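Long-range contacts in benzyl alcohol dehydrogenase (Acinetobacter calcoaceticus, PDB 1F8F), which probably oxidises benzyl alcohol and related aromatic alcohols to their aldehydes with NAD as cofactor, as a zinc-dependent member of the medium-chain alcohol dehydrogenase family: residues Leu63-Ile71 / Ile165-Gly174; Asp32-Gly42 / Ser144-Glu153. One frame throughout, in Å; residues are numbered along the deposited sequence.

Overall arrangement
After the hairpin of strands 5-11 and 20-26, the chain runs through strand 33-42, then helix 45-51, and enters strand 66-74. The second half of contact 2 follows at 144-153, closing a loop that began at 32-42; contact 1 closes only afterwards, when 165-174 comes back to 63-71. The segments therefore alternate, and the two loops cross. Both contacts reach one sheet, in which strands 33-42 and 66-74 are neighbours: Lys37 N lies 2.6 Å from Ile70 O, and Gly42 N is 2.8 Å from Glu66 O. Contact 2 pairs two strands within the GroES-like domain, while contact 1 ties that sheet to the start of helix 174-186 at the zinc site beside NAD.

Contact 1 (Leu63-Ile71 / Ile165-Gly174); sequences LGHEGSGII and IELLGPLGCG. With ZN (zinc ion), chain B.
The backbones come closest where Gly67 meets Gly169, their CA atoms 4.4 Å apart, as strand 66-74 passes over a series of tight turns leading to helix 174-186. This is the catalytic-type zinc site of the alcohol dehydrogenase fold: His65 NE2 and Cys173 SG each bind zinc, Cys44 also binds it, and nicotinamide-adenine dinucleotide (NAD) touches Cys173. Cys173 SG lies at the edge of the His65 ring; with SG anti to the Cys173 N (chi1 -172°) it points to the metal.

Gly169, with no side chain, lets the chains close in until its CA lies 3.0 Å from Glu66 O. The extended Glu66 chain reaches the helix start, where Gly174 N gives OE2 a nearly straight bond (169°) on the anti side of the carboxylate, 29° out of its plane. Its other oxygen, OE1, lies against Pro170 and pairs with Lys365.

At the far end Ile165 CD1 packs on Ser68 CB. Ser68 OG donates to Ile165 O at 2.6 Å, and a water joins OG, Glu166 O and Gly169 N.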
ATOM      1  N   LEU A  63      33.717   3.974  20.703  1.00 31.17           N
ATOM      2  CA  LEU A  63      32.834   3.581  19.621  1.00 30.60           C
ATOM      3  C   LEU A  63      32.250   2.181  19.744  1.00 26.82           C
ATOM      4  O   LEU A  63      32.078   1.727  20.845  1.00 24.99           O
ATOM      5  CB  LEU A  63      33.531   3.805  18.270  1.00 29.25           C
ATOM      6  CG  LEU A  63      34.252   5.159  18.199  1.00 30.72           C
ATOM      7  CD1 LEU A  63      35.016   5.279  16.890  1.00 27.16           C
ATOM      8  CD2 LEU A  63      33.251   6.321  18.352  1.00 31.09           C
ATOM      9  N   GLY A  64      32.005   1.421  18.668  1.00 28.45           N
ATOM     10  CA  GLY A  64      31.362   0.107  18.774  1.00 25.26           C
ATOM     11  C   GLY A  64      29.844   0.360  18.752  1.00 28.16           C
ATOM     12  O   GLY A  64      29.338   1.204  19.484  1.00 26.90           O
ATOM     13  N   HIS A  65      29.113  -0.302  17.855  1.00 27.82           N
ATOM     14  CA  HIS A  65      27.687  -0.034  17.767  1.00 28.92           C
ATOM     15  C   HIS A  65      26.956  -1.321  17.380  1.00 27.52           C
ATOM     16  O   HIS A  65      25.849  -1.257  16.867  1.00 26.07           O
ATOM     17  CB  HIS A  65      27.348   1.137  16.872  1.00 29.57           C
ATOM     18  CG  HIS A  65      27.601   0.980  15.412  1.00 29.90           C
ATOM     19  ND1 HIS A  65      28.875   1.146  14.894  1.00 31.07           N
ATOM     20  CD2 HIS A  65      26.777   0.724  14.375  1.00 29.88           C
ATOM     21  CE1 HIS A  65      28.845   0.978  13.573  1.00 31.11           C
ATOM     22  NE2 HIS A  65      27.580   0.706  13.229  1.00 35.42           N
ATOM     23  N   GLU A  66      27.699  -2.430  17.518  1.00 27.30           N
ATOM     24  CA  GLU A  66      27.037  -3.717  17.227  1.00 28.18           C
ATOM     25  C   GLU A  66      27.144  -4.696  18.391  1.00 26.20           C
ATOM     26  O   GLU A  66      27.513  -5.868  18.222  1.00 24.14           O
ATOM     27  CB  GLU A  66      27.541  -4.309  15.918  1.00 27.87           C
ATOM     28  CG  GLU A  66      27.208  -3.489  14.655  1.00 28.51           C
ATOM     29  CD  GLU A  66      27.671  -4.163  13.380  1.00 29.88           C
ATOM     30  OE1 GLU A  66      28.526  -5.054  13.332  1.00 28.50           O
ATOM     31  OE2 GLU A  66      27.139  -3.839  12.292  1.00 33.59           O
ATOM     32  N   GLY A  67      26.725  -4.346  19.612  1.00 26.04           N
ATOM     33  CA  GLY A  67      26.931  -5.160  20.794  1.00 21.31           C
ATOM     34  C   GLY A  67      25.911  -6.196  21.122  1.00 22.83           C
ATOM     35  O   GLY A  67      24.762  -6.100  20.691  1.00 20.27           O
ATOM     36  N   SER A  68      26.330  -7.223  21.841  1.00 21.99           N
ATOM     37  CA  SER A  68      25.458  -8.248  22.369  1.00 24.49           C
ATOM     38  C   SER A  68      26.042  -8.584  23.762  1.00 28.34           C
ATOM     39  O   SER A  68      27.271  -8.402  23.960  1.00 24.75           O
ATOM     40  CB  SER A  68      25.274  -9.429  21.474  1.00 22.97           C
ATOM     41  OG  SER A  68      26.428 -10.168  21.161  1.00 23.44           O
ATOM     42  N   GLY A  69      25.161  -8.972  24.678  1.00 28.59           N
ATOM     43  CA  GLY A  69      25.583  -9.215  26.044  1.00 30.79           C
ATOM     44  C   GLY A  69      24.442  -9.773  26.908  1.00 32.84           C
ATOM     45  O   GLY A  69      23.495 -10.390  26.453  1.00 29.98           O
ATOM     46  N   ILE A  70      24.586  -9.609  28.212  1.00 33.41           N
ATOM     47  CA  ILE A  70      23.701 -10.118  29.259  1.00 36.54           C
ATOM     48  C   ILE A  70      23.331  -8.976  30.208  1.00 34.98           C
ATOM     49  O   ILE A  70      24.157  -8.161  30.640  1.00 33.86           O
ATOM     50  CB  ILE A  70      24.415 -11.182  30.135  1.00 41.26           C
ATOM     51  CG1 ILE A  70      25.024 -12.305  29.280  1.00 38.48           C
ATOM     52  CG2 ILE A  70      23.508 -11.846  31.163  1.00 38.84           C
ATOM     53  CD1 ILE A  70      25.914 -13.260  30.033  1.00 41.44           C
ATOM     54  N   ILE A  71      22.040  -8.882  30.490  1.00 38.10           N
ATOM     55  CA  ILE A  71      21.637  -7.817  31.430  1.00 37.83           C
ATOM     56  C   ILE A  71      22.093  -8.140  32.854  1.00 39.10           C
ATOM     57  O   ILE A  71      21.726  -9.136  33.428  1.00 38.28           O
ATOM     58  CB  ILE A  71      20.139  -7.550  31.397  1.00 36.08           C
ATOM     59  CG1 ILE A  71      19.702  -6.987  30.025  1.00 35.87           C
ATOM     60  CG2 ILE A  71      19.796  -6.531  32.486  1.00 38.10           C
ATOM     61  CD1 ILE A  71      18.212  -7.025  29.816  1.00 33.58           C
ATOM     62  N   ILE A 165      25.374 -16.117  22.190  1.00 33.93           N
ATOM     63  CA  ILE A 165      25.110 -14.680  22.144  1.00 30.92           C
ATOM     64  C   ILE A 165      26.186 -13.863  21.457  1.00 32.97           C
ATOM     65  O   ILE A 165      26.041 -12.697  21.023  1.00 30.62           O
ATOM     66  CB  ILE A 165      24.824 -14.145  23.566  1.00 30.64           C
ATOM     67  CG1 ILE A 165      24.433 -12.654  23.653  1.00 25.65           C
ATOM     68  CG2 ILE A 165      26.023 -14.387  24.478  1.00 27.69           C
ATOM     69  CD1 ILE A 165      23.183 -12.345  22.878  1.00 24.29           C
ATOM     70  N   GLU A 166      27.397 -14.396  21.239  1.00 31.59           N
ATOM     71  CA  GLU A 166      28.504 -13.651  20.641  1.00 33.10           C
ATOM     72  C   GLU A 166      28.373 -13.336  19.150  1.00 31.33           C
ATOM     73  O   GLU A 166      28.830 -12.342  18.622  1.00 31.30           O
ATOM     74  CB  GLU A 166      29.859 -14.323  20.892  1.00 36.15           C
ATOM     75  CG  GLU A 166      29.943 -15.725  20.325  1.00 40.18           C
ATOM     76  CD  GLU A 166      29.654 -16.805  21.326  1.00 45.49           C
ATOM     77  OE1 GLU A 166      28.702 -16.701  22.176  1.00 46.45           O
ATOM     78  OE2 GLU A 166      30.349 -17.854  21.293  1.00 49.15           O
ATOM     79  N   LEU A 167      27.609 -14.191  18.479  1.00 28.75           N
ATOM     80  CA  LEU A 167      27.265 -14.073  17.069  1.00 30.36           C
ATOM     81  C   LEU A 167      26.172 -13.086  16.703  1.00 29.68           C
ATOM     82  O   LEU A 167      26.079 -12.744  15.513  1.00 26.94           O
ATOM     83  CB  LEU A 167      26.816 -15.509  16.757  1.00 34.80           C
ATOM     84  CG  LEU A 167      26.772 -16.117  15.388  1.00 40.20           C
ATOM     85  CD1 LEU A 167      27.987 -15.801  14.527  1.00 39.48           C
ATOM     86  CD2 LEU A 167      26.641 -17.645  15.492  1.00 41.52           C
ATOM     87  N   LEU A 168      25.319 -12.583  17.613  1.00 28.06           N
ATOM     88  CA  LEU A 168      24.201 -11.683  17.252  1.00 28.17           C
ATOM     89  C   LEU A 168      24.307 -10.192  17.281  1.00 26.17           C
ATOM     90  O   LEU A 168      23.476  -9.461  16.681  1.00 26.39           O
ATOM     91  CB  LEU A 168      22.993 -12.015  18.157  1.00 28.36           C
ATOM     92  CG  LEU A 168      22.577 -13.491  18.136  1.00 31.50           C
ATOM     93  CD1 LEU A 168      21.362 -13.621  19.031  1.00 31.78           C
ATOM     94  CD2 LEU A 168      22.245 -14.013  16.727  1.00 30.45           C
ATOM     95  N   GLY A 169      25.361  -9.590  17.866  1.00 25.25           N
ATOM     96  CA  GLY A 169      25.576  -8.152  17.818  1.00 22.46           C
ATOM     97  C   GLY A 169      25.335  -7.500  16.471  1.00 24.50           C
ATOM     98  O   GLY A 169      24.698  -6.424  16.309  1.00 24.51           O
ATOM     99  N   PRO A 170      25.947  -8.005  15.401  1.00 23.18           N
ATOM    100  CA  PRO A 170      25.855  -7.433  14.058  1.00 21.57           C
ATOM    101  C   PRO A 170      24.448  -7.258  13.548  1.00 23.23           C
ATOM    102  O   PRO A 170      24.137  -6.407  12.702  1.00 19.44           O
ATOM    103  CB  PRO A 170      26.653  -8.441  13.204  1.00 21.92           C
ATOM    104  CG  PRO A 170      27.700  -8.933  14.188  1.00 21.73           C
ATOM    105  CD  PRO A 170      26.868  -9.179  15.435  1.00 20.51           C
ATOM    106  N   LEU A 171      23.461  -7.972  14.101  1.00 23.10           N
ATOM    107  CA  LEU A 171      22.064  -7.801  13.764  1.00 23.47           C
ATOM    108  C   LEU A 171      21.612  -6.408  14.184  1.00 23.66           C
ATOM    109  O   LEU A 171      20.632  -5.895  13.634  1.00 22.28           O
ATOM    110  CB  LEU A 171      21.129  -8.866  14.357  1.00 22.74           C
ATOM    111  CG  LEU A 171      21.308 -10.334  13.932  1.00 23.45           C
ATOM    112  CD1 LEU A 171      20.463 -11.252  14.814  1.00 25.32           C
ATOM    113  CD2 LEU A 171      20.899 -10.534  12.520  1.00 22.86           C
ATOM    114  N   GLY A 172      22.214  -5.763  15.183  1.00 25.12           N
ATOM    115  CA  GLY A 172      21.769  -4.385  15.558  1.00 25.53           C
ATOM    116  C   GLY A 172      22.151  -3.297  14.545  1.00 27.22           C
ATOM    117  O   GLY A 172      21.865  -2.105  14.780  1.00 23.26           O
ATOM    118  N   CYS A 173      22.855  -3.605  13.448  1.00 24.83           N
ATOM    119  CA  CYS A 173      23.206  -2.655  12.441  1.00 27.58           C
ATOM    120  C   CYS A 173      23.342  -3.237  11.031  1.00 27.44           C
ATOM    121  O   CYS A 173      22.397  -3.130  10.248  1.00 28.81           O
ATOM    122  CB  CYS A 173      24.510  -1.864  12.652  1.00 27.71           C
ATOM    123  SG  CYS A 173      24.740  -0.530  11.426  1.00 26.92           S
ATOM    124  N   GLY A 174      24.540  -3.682  10.632  1.00 27.52           N
ATOM    125  CA  GLY A 174      24.712  -4.106   9.226  1.00 25.94           C
ATOM    126  C   GLY A 174      23.801  -5.199   8.668  1.00 26.72           C
ATOM    127  O   GLY A 174      23.404  -5.114   7.479  1.00 26.03           O
TER
HETATM  128 ZN    ZN B 372      26.739   0.268  11.207  1.00 42.42          ZN
HETATM  129  O   HOH W   1      23.240   0.242  16.014  1.00 17.94           O
HETATM  130  O   HOH W   2      28.045  -9.748  18.996  1.00 25.57           O

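Contact 2 (Asp32-Gly42 / Ser144-Glu153); sequences DEVLVKVVATG and SFATYALSRE. With SO4 (sulfate ion), chain D.
Val38 and Ala149 pack together on one face of an antiparallel strand pair, CG2 of the valine 3.9 Å from CB of the alanine. The small alanine makes a hollow between Val36 and Val38. Val38 also presses all three of its side-chain carbons against Ala146 O, while Val36 CG2 and Val34 CG2 both pack against Ser151 OG. That hydroxyl is itself bonded to Thr156.

The other face is bulkier. Tyr148 leans back across the strand pair (chi1 -84°), laying its ring off-centre over Lys37 CA, with CE2 3.7 Å from Lys37 CB. Leu35 CG sits beside CD2 of the same ring, and Leu35 CD1 meets Leu150 CD1 at 4.2 Å. Further on, Leu150 CD2 touches the carboxylate end of Glu33, whose OE1 is held by Arg27 and Gln30.

Beyond the corner at Val39, Thr41 turns in against Phe145. Its CG2 lies 3.6 Å from CE1 of that ring, and OG1 donates to Ser144 O from above the carbonyl plane. At the opposite end Arg152 folds back at chi2 and chi3 to present its guanidinium edge to Asp32: NE and NH2 both grip OD1, at 2.8 and 2.6 Å. NH1 reaches a sulfate, which Ser121 also holds. Glu153 OE1 forms a salt bridge with Lys96 of the second subunit.

Paired backbone bonds at Val34-Ser151 and Val36-Ala149 join the strands; strand 33-42 also carries a classic bulge at Val39 and Ala40, facing Ser68 of strand 66-74, in the sheet of the GroES-like domain in zinc alcohol dehydrogenases.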
ATOM      1  N   ASP A  32      14.692   4.450  32.557  1.00 39.04           N
ATOM      2  CA  ASP A  32      14.490   3.264  31.721  1.00 36.56           C
ATOM      3  C   ASP A  32      15.760   2.752  31.036  1.00 37.19           C
ATOM      4  O   ASP A  32      15.774   1.881  30.114  1.00 36.95           O
ATOM      5  CB  ASP A  32      13.288   3.514  30.840  1.00 36.10           C
ATOM      6  CG  ASP A  32      13.456   4.392  29.622  1.00 35.63           C
ATOM      7  OD1 ASP A  32      14.462   5.087  29.456  1.00 32.94           O
ATOM      8  OD2 ASP A  32      12.544   4.356  28.743  1.00 36.46           O
ATOM      9  N   GLU A  33      16.916   3.153  31.582  1.00 36.03           N
ATOM     10  CA  GLU A  33      18.228   2.701  31.162  1.00 36.81           C
ATOM     11  C   GLU A  33      18.540   1.255  31.558  1.00 35.44           C
ATOM     12  O   GLU A  33      17.867   0.712  32.419  1.00 33.37           O
ATOM     13  CB  GLU A  33      19.343   3.563  31.742  1.00 37.13           C
ATOM     14  CG  GLU A  33      19.148   5.042  31.497  1.00 40.02           C
ATOM     15  CD  GLU A  33      20.211   5.840  32.237  1.00 41.92           C
ATOM     16  OE1 GLU A  33      20.616   5.349  33.313  1.00 42.17           O
ATOM     17  OE2 GLU A  33      20.609   6.917  31.752  1.00 42.12           O
ATOM     18  N   VAL A  34      19.463   0.620  30.834  1.00 35.66           N
ATOM     19  CA  VAL A  34      19.866  -0.765  31.062  1.00 36.94           C
ATOM     20  C   VAL A  34      21.388  -0.975  31.153  1.00 36.27           C
ATOM     21  O   VAL A  34      22.076  -0.369  30.336  1.00 36.39           O
ATOM     22  CB  VAL A  34      19.448  -1.720  29.948  1.00 36.45           C
ATOM     23  CG1 VAL A  34      19.123  -3.090  30.518  1.00 38.97           C
ATOM     24  CG2 VAL A  34      18.308  -1.204  29.104  1.00 37.56           C
ATOM     25  N   LEU A  35      21.916  -1.745  32.123  1.00 35.64           N
ATOM     26  CA  LEU A  35      23.340  -2.002  32.296  1.00 33.87           C
ATOM     27  C   LEU A  35      23.673  -3.373  31.704  1.00 30.79           C
ATOM     28  O   LEU A  35      23.104  -4.362  32.198  1.00 30.16           O
ATOM     29  CB  LEU A  35      23.839  -2.143  33.747  1.00 34.98           C
ATOM     30  CG  LEU A  35      25.380  -2.112  33.863  1.00 34.19           C
ATOM     31  CD1 LEU A  35      25.943  -0.806  33.331  1.00 33.39           C
ATOM     32  CD2 LEU A  35      25.787  -2.334  35.307  1.00 36.26           C
ATOM     33  N   VAL A  36      24.510  -3.383  30.659  1.00 28.61           N
ATOM     34  CA  VAL A  36      24.702  -4.677  29.975  1.00 27.50           C
ATOM     35  C   VAL A  36      26.103  -5.268  30.112  1.00 27.32           C
ATOM     36  O   VAL A  36      27.060  -4.527  29.854  1.00 27.12           O
ATOM     37  CB  VAL A  36      24.468  -4.474  28.444  1.00 26.56           C
ATOM     38  CG1 VAL A  36      24.640  -5.760  27.660  1.00 25.30           C
ATOM     39  CG2 VAL A  36      23.045  -3.981  28.179  1.00 28.98           C
ATOM     40  N   LYS A  37      26.230  -6.559  30.342  1.00 28.95           N
ATOM     41  CA  LYS A  37      27.618  -7.122  30.380  1.00 32.06           C
ATOM     42  C   LYS A  37      27.909  -7.581  28.932  1.00 29.68           C
ATOM     43  O   LYS A  37      27.222  -8.507  28.499  1.00 27.44           O
ATOM     44  CB  LYS A  37      27.784  -8.251  31.386  1.00 33.58           C
ATOM     45  CG  LYS A  37      28.891  -9.239  31.082  1.00 38.95           C
ATOM     46  CD  LYS A  37      29.346 -10.223  32.098  1.00 41.35           C
ATOM     47  CE  LYS A  37      28.930 -11.661  31.895  1.00 43.62           C
ATOM     48  NZ  LYS A  37      30.073 -12.604  32.242  1.00 45.43           N
ATOM     49  N   VAL A  38      28.818  -6.922  28.214  1.00 28.58           N
ATOM     50  CA  VAL A  38      29.058  -7.287  26.819  1.00 29.47           C
ATOM     51  C   VAL A  38      29.832  -8.592  26.561  1.00 31.03           C
ATOM     52  O   VAL A  38      30.973  -8.759  27.017  1.00 29.09           O
ATOM     53  CB  VAL A  38      29.767  -6.095  26.164  1.00 30.59           C
ATOM     54  CG1 VAL A  38      30.119  -6.318  24.691  1.00 27.46           C
ATOM     55  CG2 VAL A  38      28.965  -4.796  26.324  1.00 29.50           C
ATOM     56  N   VAL A  39      29.295  -9.500  25.748  1.00 29.30           N
ATOM     57  CA  VAL A  39      29.977 -10.733  25.357  1.00 31.28           C
ATOM     58  C   VAL A  39      30.814 -10.491  24.104  1.00 32.75           C
ATOM     59  O   VAL A  39      32.024 -10.784  24.079  1.00 31.57           O
ATOM     60  CB  VAL A  39      28.995 -11.896  25.186  1.00 31.34           C
ATOM     61  CG1 VAL A  39      29.612 -13.182  24.642  1.00 28.53           C
ATOM     62  CG2 VAL A  39      28.316 -12.252  26.524  1.00 30.14           C
ATOM     63  N   ALA A  40      30.220  -9.810  23.076  1.00 29.99           N
ATOM     64  CA  ALA A  40      30.936  -9.475  21.855  1.00 26.73           C
ATOM     65  C   ALA A  40      30.233  -8.388  21.031  1.00 25.54           C
ATOM     66  O   ALA A  40      29.034  -8.182  21.129  1.00 22.56           O
ATOM     67  CB  ALA A  40      31.182 -10.749  21.015  1.00 26.90           C
ATOM     68  N   THR A  41      31.014  -7.653  20.227  1.00 23.95           N
ATOM     69  CA  THR A  41      30.505  -6.512  19.501  1.00 25.54           C
ATOM     70  C   THR A  41      30.983  -6.516  18.051  1.00 27.99           C
ATOM     71  O   THR A  41      32.194  -6.521  17.848  1.00 24.76           O
ATOM     72  CB  THR A  41      31.008  -5.184  20.083  1.00 23.93           C
ATOM     73  OG1 THR A  41      30.601  -5.081  21.449  1.00 23.33           O
ATOM     74  CG2 THR A  41      30.439  -3.935  19.398  1.00 23.97           C
ATOM     75  N   GLY A  42      30.044  -6.454  17.110  1.00 25.91           N
ATOM     76  CA  GLY A  42      30.453  -6.410  15.707  1.00 24.99           C
ATOM     77  C   GLY A  42      31.173  -5.149  15.291  1.00 26.93           C
ATOM     78  O   GLY A  42      31.017  -4.105  15.930  1.00 27.01           O
ATOM     79  N   SER A 144      29.586   0.366  22.488  1.00 26.24           N
ATOM     80  CA  SER A 144      29.863  -0.994  22.946  1.00 27.05           C
ATOM     81  C   SER A 144      31.236  -1.594  22.701  1.00 26.09           C
ATOM     82  O   SER A 144      31.366  -2.817  22.991  1.00 27.67           O
ATOM     83  CB  SER A 144      28.697  -1.889  22.477  1.00 24.83           C
ATOM     84  OG  SER A 144      28.634  -1.779  21.073  1.00 21.36           O
ATOM     85  N   PHE A 145      32.316  -0.850  22.397  1.00 25.93           N
ATOM     86  CA  PHE A 145      33.628  -1.576  22.424  1.00 26.37           C
ATOM     87  C   PHE A 145      34.123  -1.557  23.885  1.00 26.56           C
ATOM     88  O   PHE A 145      35.140  -0.940  24.174  1.00 26.67           O
ATOM     89  CB  PHE A 145      34.689  -1.137  21.456  1.00 23.23           C
ATOM     90  CG  PHE A 145      34.407  -1.307  19.989  1.00 25.51           C
ATOM     91  CD1 PHE A 145      33.848  -2.451  19.485  1.00 25.36           C
ATOM     92  CD2 PHE A 145      34.695  -0.305  19.076  1.00 25.93           C
ATOM     93  CE1 PHE A 145      33.582  -2.644  18.142  1.00 25.82           C
ATOM     94  CE2 PHE A 145      34.480  -0.452  17.722  1.00 27.69           C
ATOM     95  CZ  PHE A 145      33.909  -1.624  17.259  1.00 27.30           C
ATOM     96  N   ALA A 146      33.411  -2.168  24.824  1.00 27.84           N
ATOM     97  CA  ALA A 146      33.707  -2.310  26.204  1.00 29.63           C
ATOM     98  C   ALA A 146      33.045  -3.499  26.909  1.00 30.54           C
ATOM     99  O   ALA A 146      32.061  -4.108  26.538  1.00 28.04           O
ATOM    100  CB  ALA A 146      33.333  -1.093  27.057  1.00 32.78           C
ATOM    101  N   THR A 147      33.649  -3.791  28.092  1.00 30.25           N
ATOM    102  CA  THR A 147      33.166  -4.880  28.902  1.00 29.24           C
ATOM    103  C   THR A 147      31.799  -4.489  29.433  1.00 29.67           C
ATOM    104  O   THR A 147      31.127  -5.405  29.894  1.00 28.30           O
ATOM    105  CB  THR A 147      34.087  -5.270  30.090  1.00 29.40           C
ATOM    106  OG1 THR A 147      34.349  -4.109  30.897  1.00 23.78           O
ATOM    107  CG2 THR A 147      35.423  -5.855  29.638  1.00 28.98           C
ATOM    108  N   TYR A 148      31.451  -3.226  29.616  1.00 30.65           N
ATOM    109  CA  TYR A 148      30.127  -2.896  30.129  1.00 33.04           C
ATOM    110  C   TYR A 148      29.532  -1.762  29.295  1.00 33.50           C
ATOM    111  O   TYR A 148      30.254  -0.883  28.835  1.00 31.07           O
ATOM    112  CB  TYR A 148      30.157  -2.533  31.630  1.00 35.25           C
ATOM    113  CG  TYR A 148      30.095  -3.813  32.460  1.00 39.31           C
ATOM    114  CD1 TYR A 148      31.239  -4.548  32.830  1.00 39.14           C
ATOM    115  CD2 TYR A 148      28.861  -4.268  32.889  1.00 37.52           C
ATOM    116  CE1 TYR A 148      31.093  -5.700  33.570  1.00 39.13           C
ATOM    117  CE2 TYR A 148      28.728  -5.407  33.632  1.00 39.05           C
ATOM    118  CZ  TYR A 148      29.859  -6.134  33.970  1.00 40.67           C
ATOM    119  OH  TYR A 148      29.650  -7.288  34.708  1.00 40.11           O
ATOM    120  N   ALA A 149      28.212  -1.856  29.032  1.00 32.47           N
ATOM    121  CA  ALA A 149      27.540  -0.833  28.274  1.00 32.54           C
ATOM    122  C   ALA A 149      26.211  -0.427  28.919  1.00 32.20           C
ATOM    123  O   ALA A 149      25.455  -1.248  29.462  1.00 32.18           O
ATOM    124  CB  ALA A 149      27.215  -1.334  26.850  1.00 30.78           C
ATOM    125  N   LEU A 150      25.912   0.862  28.771  1.00 31.59           N
ATOM    126  CA  LEU A 150      24.612   1.354  29.205  1.00 31.81           C
ATOM    127  C   LEU A 150      23.747   1.689  27.981  1.00 29.61           C
ATOM    128  O   LEU A 150      24.108   2.544  27.153  1.00 26.78           O
ATOM    129  CB  LEU A 150      24.841   2.621  30.027  1.00 33.24           C
ATOM    130  CG  LEU A 150      23.617   3.136  30.795  1.00 33.77           C
ATOM    131  CD1 LEU A 150      23.480   2.382  32.101  1.00 31.04           C
ATOM    132  CD2 LEU A 150      23.700   4.645  31.011  1.00 35.56           C
ATOM    133  N   SER A 151      22.568   1.093  27.894  1.00 27.89           N
ATOM    134  CA  SER A 151      21.692   1.398  26.754  1.00 30.03           C
ATOM    135  C   SER A 151      20.343   1.888  27.242  1.00 30.76           C
ATOM    136  O   SER A 151      20.217   2.114  28.460  1.00 33.19           O
ATOM    137  CB  SER A 151      21.613   0.116  25.906  1.00 27.97           C
ATOM    138  OG  SER A 151      21.178  -0.928  26.799  1.00 27.16           O
ATOM    139  N   ARG A 152      19.345   2.035  26.382  1.00 29.84           N
ATOM    140  CA  ARG A 152      17.983   2.393  26.798  1.00 29.47           C
ATOM    141  C   ARG A 152      17.096   1.162  26.572  1.00 28.77           C
ATOM    142  O   ARG A 152      17.421   0.336  25.705  1.00 30.41           O
ATOM    143  CB  ARG A 152      17.384   3.580  26.036  1.00 30.53           C
ATOM    144  CG  ARG A 152      18.019   4.942  26.230  1.00 33.50           C
ATOM    145  CD  ARG A 152      18.196   5.321  27.702  1.00 36.45           C
ATOM    146  NE  ARG A 152      16.891   5.745  28.278  1.00 37.39           N
ATOM    147  CZ  ARG A 152      16.378   6.923  27.910  1.00 39.59           C
ATOM    148  NH1 ARG A 152      17.034   7.731  27.084  1.00 38.24           N
ATOM    149  NH2 ARG A 152      15.202   7.331  28.364  1.00 40.88           N
ATOM    150  N   GLU A 153      15.960   1.051  27.226  1.00 27.17           N
ATOM    151  CA  GLU A 153      15.044  -0.080  27.080  1.00 28.42           C
ATOM    152  C   GLU A 153      14.576  -0.134  25.613  1.00 25.23           C
ATOM    153  O   GLU A 153      14.466  -1.274  25.137  1.00 23.60           O
ATOM    154  CB  GLU A 153      13.757  -0.048  27.943  1.00 28.65           C
ATOM    155  CG  GLU A 153      12.819  -1.249  27.915  1.00 31.90           C
ATOM    156  CD  GLU A 153      11.638  -1.144  28.863  1.00 36.26           C
ATOM    157  OE1 GLU A 153      11.167   0.001  29.108  1.00 38.99           O
ATOM    158  OE2 GLU A 153      11.031  -2.069  29.442  1.00 36.05           O
TER
HETATM  159  S   SO4 D 376      15.427  11.545  27.330  1.00 70.75           S
HETATM  160  O1  SO4 D 376      15.776  11.945  28.737  1.00 71.80           O
HETATM  161  O2  SO4 D 376      15.023  12.778  26.572  1.00 71.51           O
HETATM  162  O3  SO4 D 376      14.355  10.509  27.322  1.00 69.85           O
HETATM  163  O4  SO4 D 376      16.668  10.973  26.704  1.00 71.28           O
HETATM  164  O   HOH W   3      32.321  -8.141  29.352  1.00 26.95           O